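Local structure of RV1873 (Mycobacterium tuberculosis, 2JEK) at residues L10-Y21 and H71-C81; F42-S50 and D135-A143. The protein is of unknown function, a conserved all-helical protein of the DUF1810 family folded as a right-handed superhelix. All coordinates share one frame; numbering follows the deposited sequence.

Overall arrangement
Interactions 1 and 2 lie on opposite sides of the chain's centre, each about 11 Å from it, and their own centres are about 20 Å apart. Their segments alternate along the sequence. In interaction 1 helix 11-17 and Y21, at the start of helix 21-29, meet H71, L73 and the first turns of helix 74-87; in interaction 2 the loop between helices 38-41 and 52-56 meets the C-terminal helix 136-143. The 42-50 loop links the two: the F42 ring packs on C81, with F42 CZ 3.6 Å from C81 CB, and on L78, while P43 CG lies 4.0 Å from F13 CE1. The function is unknown, so neither contact can be tied to a site.

Interaction 1: L10-Y21 and H71-C81; sequences LKRFVYAQAPVY and HDLLGPRLHEC
The guanidinium of R77 lies flat on the ring of Y21, the planes 9° apart, in a cation-pi stack with R77 CZ 4.1 Å from the ring centroid. R77 CD sits over the middle of the same face as a CH-pi contact. L73 CD2 covers the opposite face of the guanidinium, which is sandwiched. In its plane, R77 NH1 gives Q17 OE1 a nearly straight hydrogen bond of 2.8 Å, fixing the rotation of the group. At the ring's far end Y21 OH donates to E80 OE1 (2.7 Å), reaching it from above the carboxylate plane, and C81 SG approaches obliquely, 3.8 Å from Y21 CE1. In this right-handed superhelix the short segments 11-17 and 74-81 cross at 55° with axes 11.6 Å apart, and long side chains and the H71-L73 turn span the gap. Next to the Q17-R77 pair, L74 packs against helix 11-17, its CD2 3.8 Å from F13 CB and also against V14 CG2 and Q17. A water bridges Q17 NE2 to L74 O; NE2 also bonds F40 O. V14 CG2 touches H71 CE1 (3.8 Å). H71 chi1 of -169° places ND1 to accept from L73 N and L74 N, capping the helix.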
loop_
_atom_site.group_PDB
_atom_site.type_symbol
_atom_site.label_atom_id
_atom_site.label_comp_id
_atom_site.label_asym_id
_atom_site.label_seq_id
_atom_site.Cartn_x
_atom_site.Cartn_y
_atom_site.Cartn_z
ATOM N N LEU A 10 -6.279 5.878 12.717
ATOM C CA LEU A 10 -6.578 5.237 11.433
ATOM C C LEU A 10 -7.681 5.988 10.709
ATOM O O LEU A 10 -7.809 5.894 9.486
ATOM C CB LEU A 10 -6.964 3.764 11.597
ATOM C CG LEU A 10 -5.857 2.869 12.160
ATOM C CD1 LEU A 10 -6.412 1.467 12.365
ATOM C CD2 LEU A 10 -4.606 2.843 11.269
ATOM N N LYS A 11 -8.480 6.750 11.455
ATOM C CA LYS A 11 -9.515 7.546 10.813
ATOM C C LYS A 11 -8.948 8.481 9.733
ATOM O O LYS A 11 -9.646 8.793 8.766
ATOM C CB LYS A 11 -10.374 8.291 11.841
ATOM C CG LYS A 11 -9.706 9.473 12.522
ATOM C CD LYS A 11 -10.683 10.222 13.421
ATOM C CE LYS A 11 -9.984 11.279 14.253
ATOM N NZ LYS A 11 -9.450 12.414 13.459
ATOM N N ARG A 12 -7.687 8.904 9.870
ATOM C CA ARG A 12 -7.081 9.768 8.866
ATOM C C ARG A 12 -7.125 9.106 7.482
ATOM O O ARG A 12 -7.343 9.782 6.474
ATOM C CB ARG A 12 -5.653 10.184 9.260
ATOM C CG ARG A 12 -4.521 9.162 9.052
ATOM C CD ARG A 12 -3.261 9.707 9.719
ATOM N NE ARG A 12 -2.057 8.893 9.530
ATOM C CZ ARG A 12 -1.791 7.769 10.200
ATOM N NH1 ARG A 12 -2.666 7.280 11.063
ATOM N NH2 ARG A 12 -0.659 7.102 9.981
ATOM N N PHE A 13 -6.960 7.785 7.446
ATOM C CA PHE A 13 -7.008 7.073 6.172
ATOM C C PHE A 13 -8.441 6.962 5.662
ATOM O O PHE A 13 -8.696 7.143 4.475
ATOM C CB PHE A 13 -6.380 5.685 6.281
ATOM C CG PHE A 13 -4.905 5.697 6.580
ATOM C CD1 PHE A 13 -3.981 5.984 5.580
ATOM C CD2 PHE A 13 -4.446 5.375 7.851
ATOM C CE1 PHE A 13 -2.626 5.982 5.862
ATOM C CE2 PHE A 13 -3.091 5.362 8.150
ATOM C CZ PHE A 13 -2.180 5.652 7.141
ATOM N N VAL A 14 -9.379 6.686 6.567
ATOM C CA VAL A 14 -10.777 6.572 6.169
ATOM C C VAL A 14 -11.255 7.871 5.517
ATOM O O VAL A 14 -11.873 7.836 4.466
ATOM C CB VAL A 14 -11.691 6.207 7.372
ATOM C CG1 VAL A 14 -13.168 6.247 6.973
ATOM C CG2 VAL A 14 -11.322 4.834 7.938
ATOM N N TYR A 15 -10.941 9.006 6.134
ATOM C CA TYR A 15 -11.417 10.281 5.628
ATOM C C TYR A 15 -10.690 10.741 4.370
ATOM O O TYR A 15 -11.287 11.405 3.536
ATOM C CB TYR A 15 -11.359 11.367 6.717
ATOM C CG TYR A 15 -12.100 11.029 8.000
ATOM C CD1 TYR A 15 -13.324 10.381 7.969
ATOM C CD2 TYR A 15 -11.572 11.380 9.233
ATOM C CE1 TYR A 15 -14.005 10.067 9.147
ATOM C CE2 TYR A 15 -12.249 11.094 10.416
ATOM C CZ TYR A 15 -13.461 10.443 10.359
ATOM O OH TYR A 15 -14.140 10.139 11.511
ATOM N N ALA A 16 -9.402 10.413 4.247
ATOM C CA ALA A 16 -8.653 10.711 3.015
ATOM C C ALA A 16 -9.193 9.888 1.850
ATOM O O ALA A 16 -9.302 10.373 0.725
ATOM C CB ALA A 16 -7.159 10.440 3.204
ATOM N N GLN A 17 -9.532 8.637 2.130
ATOM C CA GLN A 17 -10.063 7.764 1.094
ATOM C C GLN A 17 -11.461 8.152 0.625
ATOM O O GLN A 17 -11.803 7.952 -0.537
ATOM C CB GLN A 17 -10.072 6.304 1.557
ATOM C CG GLN A 17 -8.690 5.658 1.655
ATOM C CD GLN A 17 -8.771 4.215 2.126
ATOM O OE1 GLN A 17 -9.856 3.688 2.335
ATOM N NE2 GLN A 17 -7.620 3.584 2.315
ATOM N N ALA A 18 -12.272 8.707 1.520
ATOM C CA ALA A 18 -13.696 8.889 1.209
ATOM C C ALA A 18 -13.992 9.594 -0.118
ATOM O O ALA A 18 -14.742 9.042 -0.918
ATOM C CB ALA A 18 -14.447 9.550 2.357
ATOM N N PRO A 19 -13.390 10.783 -0.358
ATOM C CA PRO A 19 -13.727 11.515 -1.601
ATOM C C PRO A 19 -13.245 10.864 -2.885
ATOM O O PRO A 19 -13.710 11.246 -3.976
ATOM C CB PRO A 19 -13.006 12.864 -1.435
ATOM C CG PRO A 19 -12.673 12.959 0.016
ATOM C CD PRO A 19 -12.442 11.551 0.470
ATOM N N VAL A 20 -12.316 9.919 -2.778
ATOM C CA VAL A 20 -11.672 9.372 -3.978
ATOM C C VAL A 20 -11.782 7.855 -4.168
ATOM O O VAL A 20 -11.381 7.344 -5.210
ATOM C CB VAL A 20 -10.178 9.758 -4.060
ATOM C CG1 VAL A 20 -10.008 11.288 -4.090
ATOM C CG2 VAL A 20 -9.399 9.132 -2.909
ATOM N N TYR A 21 -12.310 7.131 -3.181
ATOM C CA TYR A 21 -12.165 5.678 -3.220
ATOM C C TYR A 21 -12.807 5.020 -4.440
ATOM O O TYR A 21 -12.246 4.073 -5.008
ATOM C CB TYR A 21 -12.605 4.991 -1.912
ATOM C CG TYR A 21 -12.123 3.557 -1.879
ATOM C CD1 TYR A 21 -10.755 3.266 -1.811
ATOM C CD2 TYR A 21 -13.023 2.495 -1.993
ATOM C CE1 TYR A 21 -10.305 1.961 -1.813
ATOM C CE2 TYR A 21 -12.574 1.170 -1.994
ATOM C CZ TYR A 21 -11.215 0.922 -1.917
ATOM O OH TYR A 21 -10.743 -0.368 -1.924
ATOM N N HIS A 71 -8.666 -3.211 10.742
ATOM C CA HIS A 71 -9.749 -2.244 10.557
ATOM C C HIS A 71 -10.709 -2.774 9.502
ATOM O O HIS A 71 -10.291 -3.139 8.404
ATOM C CB HIS A 71 -9.174 -0.889 10.137
ATOM C CG HIS A 71 -10.164 0.231 10.181
ATOM N ND1 HIS A 71 -11.144 0.392 9.228
ATOM C CD2 HIS A 71 -10.316 1.251 11.058
ATOM C CE1 HIS A 71 -11.869 1.458 9.522
ATOM N NE2 HIS A 71 -11.386 1.999 10.627
ATOM N N ASP A 72 -12.004 -2.836 9.831
ATOM C CA ASP A 72 -12.957 -3.549 8.973
ATOM C C ASP A 72 -13.336 -2.799 7.681
ATOM O O ASP A 72 -14.053 -3.332 6.821
ATOM C CB ASP A 72 -14.210 -3.941 9.770
ATOM C CG ASP A 72 -15.025 -5.041 9.092
ATOM O OD1 ASP A 72 -14.433 -5.952 8.474
ATOM O OD2 ASP A 72 -16.274 -4.984 9.165
ATOM N N LEU A 73 -12.846 -1.563 7.540
ATOM C CA LEU A 73 -12.939 -0.850 6.272
ATOM C C LEU A 73 -11.580 -0.858 5.551
ATOM O O LEU A 73 -11.495 -1.272 4.398
ATOM C CB LEU A 73 -13.451 0.588 6.456
ATOM C CG LEU A 73 -13.813 1.274 5.132
ATOM C CD1 LEU A 73 -15.126 0.722 4.577
ATOM C CD2 LEU A 73 -13.882 2.786 5.292
ATOM N N LEU A 74 -10.538 -0.432 6.255
ATOM C CA LEU A 74 -9.218 -0.246 5.631
ATOM C C LEU A 74 -8.532 -1.546 5.221
ATOM O O LEU A 74 -7.902 -1.610 4.170
ATOM C CB LEU A 74 -8.298 0.550 6.551
ATOM C CG LEU A 74 -8.754 1.969 6.907
ATOM C CD1 LEU A 74 -7.878 2.564 7.986
ATOM C CD2 LEU A 74 -8.788 2.855 5.682
ATOM N N GLY A 75 -8.620 -2.572 6.065
ATOM C CA GLY A 75 -8.033 -3.876 5.743
ATOM C C GLY A 75 -8.661 -4.468 4.493
ATOM O O GLY A 75 -7.953 -4.765 3.528
ATOM N N PRO A 76 -9.993 -4.661 4.489
ATOM C CA PRO A 76 -10.618 -5.172 3.265
ATOM C C PRO A 76 -10.323 -4.330 2.024
ATOM O O PRO A 76 -10.139 -4.884 0.936
ATOM C CB PRO A 76 -12.113 -5.171 3.601
ATOM C CG PRO A 76 -12.115 -5.410 5.076
ATOM C CD PRO A 76 -10.975 -4.556 5.585
ATOM N N ARG A 77 -10.287 -3.008 2.175
ATOM C CA ARG A 77 -9.985 -2.146 1.029
ATOM C C ARG A 77 -8.566 -2.389 0.504
ATOM O O ARG A 77 -8.343 -2.413 -0.704
ATOM C CB ARG A 77 -10.185 -0.669 1.375
ATOM C CG ARG A 77 -11.626 -0.235 1.344
ATOM C CD ARG A 77 -11.729 1.249 1.575
ATOM N NE ARG A 77 -13.120 1.669 1.484
ATOM C CZ ARG A 77 -13.534 2.918 1.648
ATOM N NH1 ARG A 77 -12.670 3.883 1.931
ATOM N NH2 ARG A 77 -14.823 3.193 1.526
ATOM N N LEU A 78 -7.605 -2.562 1.408
ATOM C CA LEU A 78 -6.230 -2.814 0.987
ATOM C C LEU A 78 -6.111 -4.136 0.235
ATOM O O LEU A 78 -5.399 -4.232 -0.768
ATOM C CB LEU A 78 -5.273 -2.753 2.182
ATOM C CG LEU A 78 -3.795 -2.974 1.850
ATOM C CD1 LEU A 78 -3.272 -1.903 0.893
ATOM C CD2 LEU A 78 -2.939 -2.992 3.095
ATOM N N HIS A 79 -6.832 -5.154 0.702
ATOM C CA HIS A 79 -6.843 -6.419 -0.019
ATOM C C HIS A 79 -7.554 -6.264 -1.365
ATOM O O HIS A 79 -7.127 -6.838 -2.379
ATOM C CB HIS A 79 -7.511 -7.514 0.804
ATOM C CG HIS A 79 -6.702 -7.965 1.979
ATOM N ND1 HIS A 79 -5.594 -8.773 1.849
ATOM C CD2 HIS A 79 -6.865 -7.761 3.306
ATOM C CE1 HIS A 79 -5.102 -9.038 3.046
ATOM N NE2 HIS A 79 -5.854 -8.433 3.947
ATOM N N GLU A 80 -8.642 -5.488 -1.386
ATOM C CA GLU A 80 -9.325 -5.219 -2.651
ATOM C C GLU A 80 -8.382 -4.577 -3.661
ATOM O O GLU A 80 -8.294 -5.010 -4.812
ATOM C CB GLU A 80 -10.552 -4.323 -2.435
ATOM C CG GLU A 80 -11.083 -3.679 -3.721
ATOM C CD GLU A 80 -12.409 -2.973 -3.523
ATOM O OE1 GLU A 80 -12.565 -2.264 -2.503
ATOM O OE2 GLU A 80 -13.284 -3.112 -4.405
ATOM N N CYS A 81 -7.650 -3.558 -3.216
ATOM C CA CYS A 81 -6.793 -2.798 -4.120
ATOM C C CYS A 81 -5.623 -3.639 -4.575
ATOM O O CYS A 81 -5.238 -3.584 -5.730
ATOM C CB CYS A 81 -6.322 -1.521 -3.431
ATOM S SG CYS A 81 -7.632 -0.289 -3.230
HETATM O O HOH W 1 -7.031 0.663 2.699
#

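Interaction 2: F42-S50 and D135-A143; sequences FPQLRGLGS and DRRTVALLA
On one face of the R137 guanidinium sits L48 CD2, 3.8 Å off the plane and centred on the group. The same leucine supplies the acceptor: R137 NH1 donates to L48 O at 3.3 Å, meeting a lone pair in the carbonyl plane, though the oxygen is tilted 15° out of the guanidinium plane. A second bond from NH2 to that oxygen is weak. The arginine chain bends at chi3 (77°), folding the charged end back over the leucine whose CD2 also touches R137 CB. L48 thus wedges against the helix with both branches: CD2 also meets L141 CD1, while CD1 comes within 3.3 Å of T138 OG1. That hydroxyl donates to D135 OD2 (2.7 Å), which also accepts from T138 N, so the N-cap aspartate holds the threonine in place. A water takes the N-H of L45 and donates to T138 OG1, joining loop to helix. Further along, L45 CD1 touches both L141 CB and L142 CD2, 3.8 Å from each. Both leucines of the loop come from a type II beta turn, L45 to L48, with G47 at a positive phi of 104°. R46, its CB pointing away from the helix, donates from NE to V55 O. L142 reaches L62 of helix 62-70, D135 touches S107 of helix 101-115, and F42, at the loop's start, packs between helices 101-115 and 74-87.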
loop_
_atom_site.group_PDB
_atom_site.type_symbol
_atom_site.label_atom_id
_atom_site.label_comp_id
_atom_site.label_asym_id
_atom_site.label_seq_id
_atom_site.Cartn_x
_atom_site.Cartn_y
_atom_site.Cartn_z
ATOM N N PHE A 42 -2.165 2.856 -0.589
ATOM C CA PHE A 42 -1.146 1.834 -0.400
ATOM C C PHE A 42 -0.123 2.406 0.572
ATOM O O PHE A 42 0.951 2.864 0.167
ATOM C CB PHE A 42 -0.487 1.478 -1.742
ATOM C CG PHE A 42 -1.354 0.648 -2.644
ATOM C CD1 PHE A 42 -1.636 -0.683 -2.335
ATOM C CD2 PHE A 42 -1.874 1.190 -3.810
ATOM C CE1 PHE A 42 -2.418 -1.463 -3.181
ATOM C CE2 PHE A 42 -2.657 0.401 -4.668
ATOM C CZ PHE A 42 -2.929 -0.915 -4.353
ATOM N N PRO A 43 -0.460 2.397 1.870
ATOM C CA PRO A 43 0.405 3.094 2.809
ATOM C C PRO A 43 1.766 2.446 2.982
ATOM O O PRO A 43 1.912 1.224 2.851
ATOM C CB PRO A 43 -0.387 3.035 4.124
ATOM C CG PRO A 43 -1.822 2.786 3.684
ATOM C CD PRO A 43 -1.648 1.840 2.539
ATOM N N GLN A 44 2.758 3.278 3.284
ATOM C CA GLN A 44 4.119 2.814 3.514
ATOM C C GLN A 44 4.624 3.373 4.845
ATOM O O GLN A 44 4.023 4.283 5.420
ATOM C CB GLN A 44 5.036 3.262 2.373
ATOM C CG GLN A 44 5.250 4.776 2.312
ATOM C CD GLN A 44 6.140 5.204 1.177
ATOM O OE1 GLN A 44 6.828 6.218 1.261
ATOM N NE2 GLN A 44 6.129 4.437 0.103
ATOM N N LEU A 45 5.748 2.841 5.324
ATOM C CA LEU A 45 6.301 3.301 6.590
ATOM C C LEU A 45 6.661 4.768 6.561
ATOM O O LEU A 45 7.214 5.277 5.584
ATOM C CB LEU A 45 7.547 2.515 6.992
ATOM C CG LEU A 45 7.321 1.139 7.613
ATOM C CD1 LEU A 45 8.676 0.495 7.918
ATOM C CD2 LEU A 45 6.482 1.213 8.872
ATOM N N ARG A 46 6.351 5.448 7.658
ATOM C CA ARG A 46 6.768 6.816 7.855
ATOM C C ARG A 46 8.296 6.826 7.875
ATOM O O ARG A 46 8.918 5.893 8.382
ATOM C CB ARG A 46 6.206 7.327 9.182
ATOM C CG ARG A 46 6.602 8.753 9.523
ATOM C CD ARG A 46 5.784 9.261 10.698
ATOM N NE ARG A 46 4.383 9.493 10.339
ATOM C CZ ARG A 46 3.351 9.263 11.148
ATOM N NH1 ARG A 46 3.551 8.764 12.366
ATOM N NH2 ARG A 46 2.116 9.519 10.735
ATOM N N GLY A 47 8.892 7.854 7.285
ATOM C CA GLY A 47 10.346 7.937 7.249
ATOM C C GLY A 47 10.887 7.584 5.880
ATOM O O GLY A 47 12.026 7.916 5.553
ATOM N N LEU A 48 10.081 6.907 5.068
ATOM C CA LEU A 48 10.482 6.619 3.688
ATOM C C LEU A 48 10.343 7.811 2.742
ATOM O O LEU A 48 11.179 8.001 1.863
ATOM C CB LEU A 48 9.717 5.416 3.130
ATOM C CG LEU A 48 10.001 4.090 3.834
ATOM C CD1 LEU A 48 9.063 3.019 3.284
ATOM C CD2 LEU A 48 11.468 3.673 3.655
ATOM N N GLY A 49 9.273 8.583 2.900
ATOM C CA GLY A 49 9.075 9.807 2.125
ATOM C C GLY A 49 9.152 10.978 3.085
ATOM O O GLY A 49 8.898 10.818 4.276
ATOM N N SER A 50 9.503 12.155 2.582
ATOM C CA SER A 50 9.706 13.291 3.473
ATOM C C SER A 50 8.707 14.432 3.303
ATOM O O SER A 50 8.700 15.354 4.116
ATOM C CB SER A 50 11.146 13.811 3.373
ATOM O OG SER A 50 11.428 14.279 2.073
ATOM N N ASP A 135 11.144 -4.107 -0.627
ATOM C CA ASP A 135 11.705 -2.790 -0.436
ATOM C C ASP A 135 12.771 -2.851 0.642
ATOM O O ASP A 135 12.479 -3.098 1.808
ATOM C CB ASP A 135 10.613 -1.804 -0.044
ATOM C CG ASP A 135 11.105 -0.394 -0.002
ATOM O OD1 ASP A 135 11.521 0.114 -1.068
ATOM O OD2 ASP A 135 11.083 0.219 1.081
ATOM N N ARG A 136 14.006 -2.617 0.216
ATOM C CA ARG A 136 15.182 -2.688 1.067
ATOM C C ARG A 136 15.068 -1.831 2.330
ATOM O O ARG A 136 15.342 -2.293 3.432
ATOM C CB ARG A 136 16.392 -2.247 0.245
ATOM C CG ARG A 136 17.695 -2.251 1.015
ATOM C CD ARG A 136 18.873 -1.885 0.116
ATOM N NE ARG A 136 18.911 -2.670 -1.121
ATOM C CZ ARG A 136 19.152 -3.980 -1.200
ATOM N NH1 ARG A 136 19.375 -4.709 -0.109
ATOM N NH2 ARG A 136 19.159 -4.567 -2.386
ATOM N N ARG A 137 14.646 -0.590 2.141
ATOM C CA ARG A 137 14.569 0.365 3.239
ATOM C C ARG A 137 13.484 -0.030 4.245
ATOM O O ARG A 137 13.660 0.147 5.448
ATOM C CB ARG A 137 14.346 1.778 2.696
ATOM C CG ARG A 137 15.552 2.326 1.902
ATOM C CD ARG A 137 15.186 3.591 1.145
ATOM N NE ARG A 137 15.131 4.760 2.021
ATOM C CZ ARG A 137 14.263 5.763 1.893
ATOM N NH1 ARG A 137 13.346 5.751 0.929
ATOM N NH2 ARG A 137 14.302 6.774 2.749
ATOM N N THR A 138 12.378 -0.589 3.761
ATOM C CA THR A 138 11.313 -1.059 4.655
ATOM C C THR A 138 11.782 -2.234 5.519
ATOM O O THR A 138 11.534 -2.280 6.728
ATOM C CB THR A 138 10.054 -1.457 3.854
ATOM O OG1 THR A 138 9.508 -0.290 3.220
ATOM C CG2 THR A 138 8.986 -2.041 4.771
ATOM N N VAL A 139 12.428 -3.210 4.894
ATOM C CA VAL A 139 12.930 -4.371 5.641
ATOM C C VAL A 139 13.899 -3.919 6.737
ATOM O O VAL A 139 13.837 -4.414 7.870
ATOM C CB VAL A 139 13.583 -5.437 4.708
ATOM C CG1 VAL A 139 14.186 -6.592 5.520
ATOM C CG2 VAL A 139 12.569 -5.973 3.701
ATOM N N ALA A 140 14.754 -2.957 6.408
ATOM C CA ALA A 140 15.717 -2.431 7.377
ATOM C C ALA A 140 15.017 -1.751 8.553
ATOM O O ALA A 140 15.356 -2.013 9.711
ATOM C CB ALA A 140 16.703 -1.486 6.706
ATOM N N LEU A 141 14.043 -0.888 8.260
ATOM C CA LEU A 141 13.303 -0.175 9.305
ATOM C C LEU A 141 12.495 -1.108 10.200
ATOM O O LEU A 141 12.208 -0.768 11.350
ATOM C CB LEU A 141 12.360 0.877 8.700
ATOM C CG LEU A 141 12.921 2.196 8.161
ATOM C CD1 LEU A 141 11.859 2.918 7.344
ATOM C CD2 LEU A 141 13.408 3.095 9.304
ATOM N N LEU A 142 12.111 -2.270 9.668
ATOM C CA LEU A 142 11.309 -3.237 10.424
ATOM C C LEU A 142 12.116 -4.267 11.222
ATOM O O LEU A 142 11.544 -5.024 12.008
ATOM C CB LEU A 142 10.332 -3.977 9.505
ATOM C CG LEU A 142 9.178 -3.164 8.920
ATOM C CD1 LEU A 142 8.410 -4.026 7.954
ATOM C CD2 LEU A 142 8.251 -2.612 10.006
ATOM N N ALA A 143 13.429 -4.295 11.016
ATOM C CA ALA A 143 14.284 -5.325 11.617
ATOM C C ALA A 143 14.211 -5.282 13.135
ATOM O O ALA A 143 14.088 -6.316 13.798
ATOM C CB ALA A 143 15.722 -5.154 11.143
HETATM O O HOH W 2 6.876 0.561 3.893
#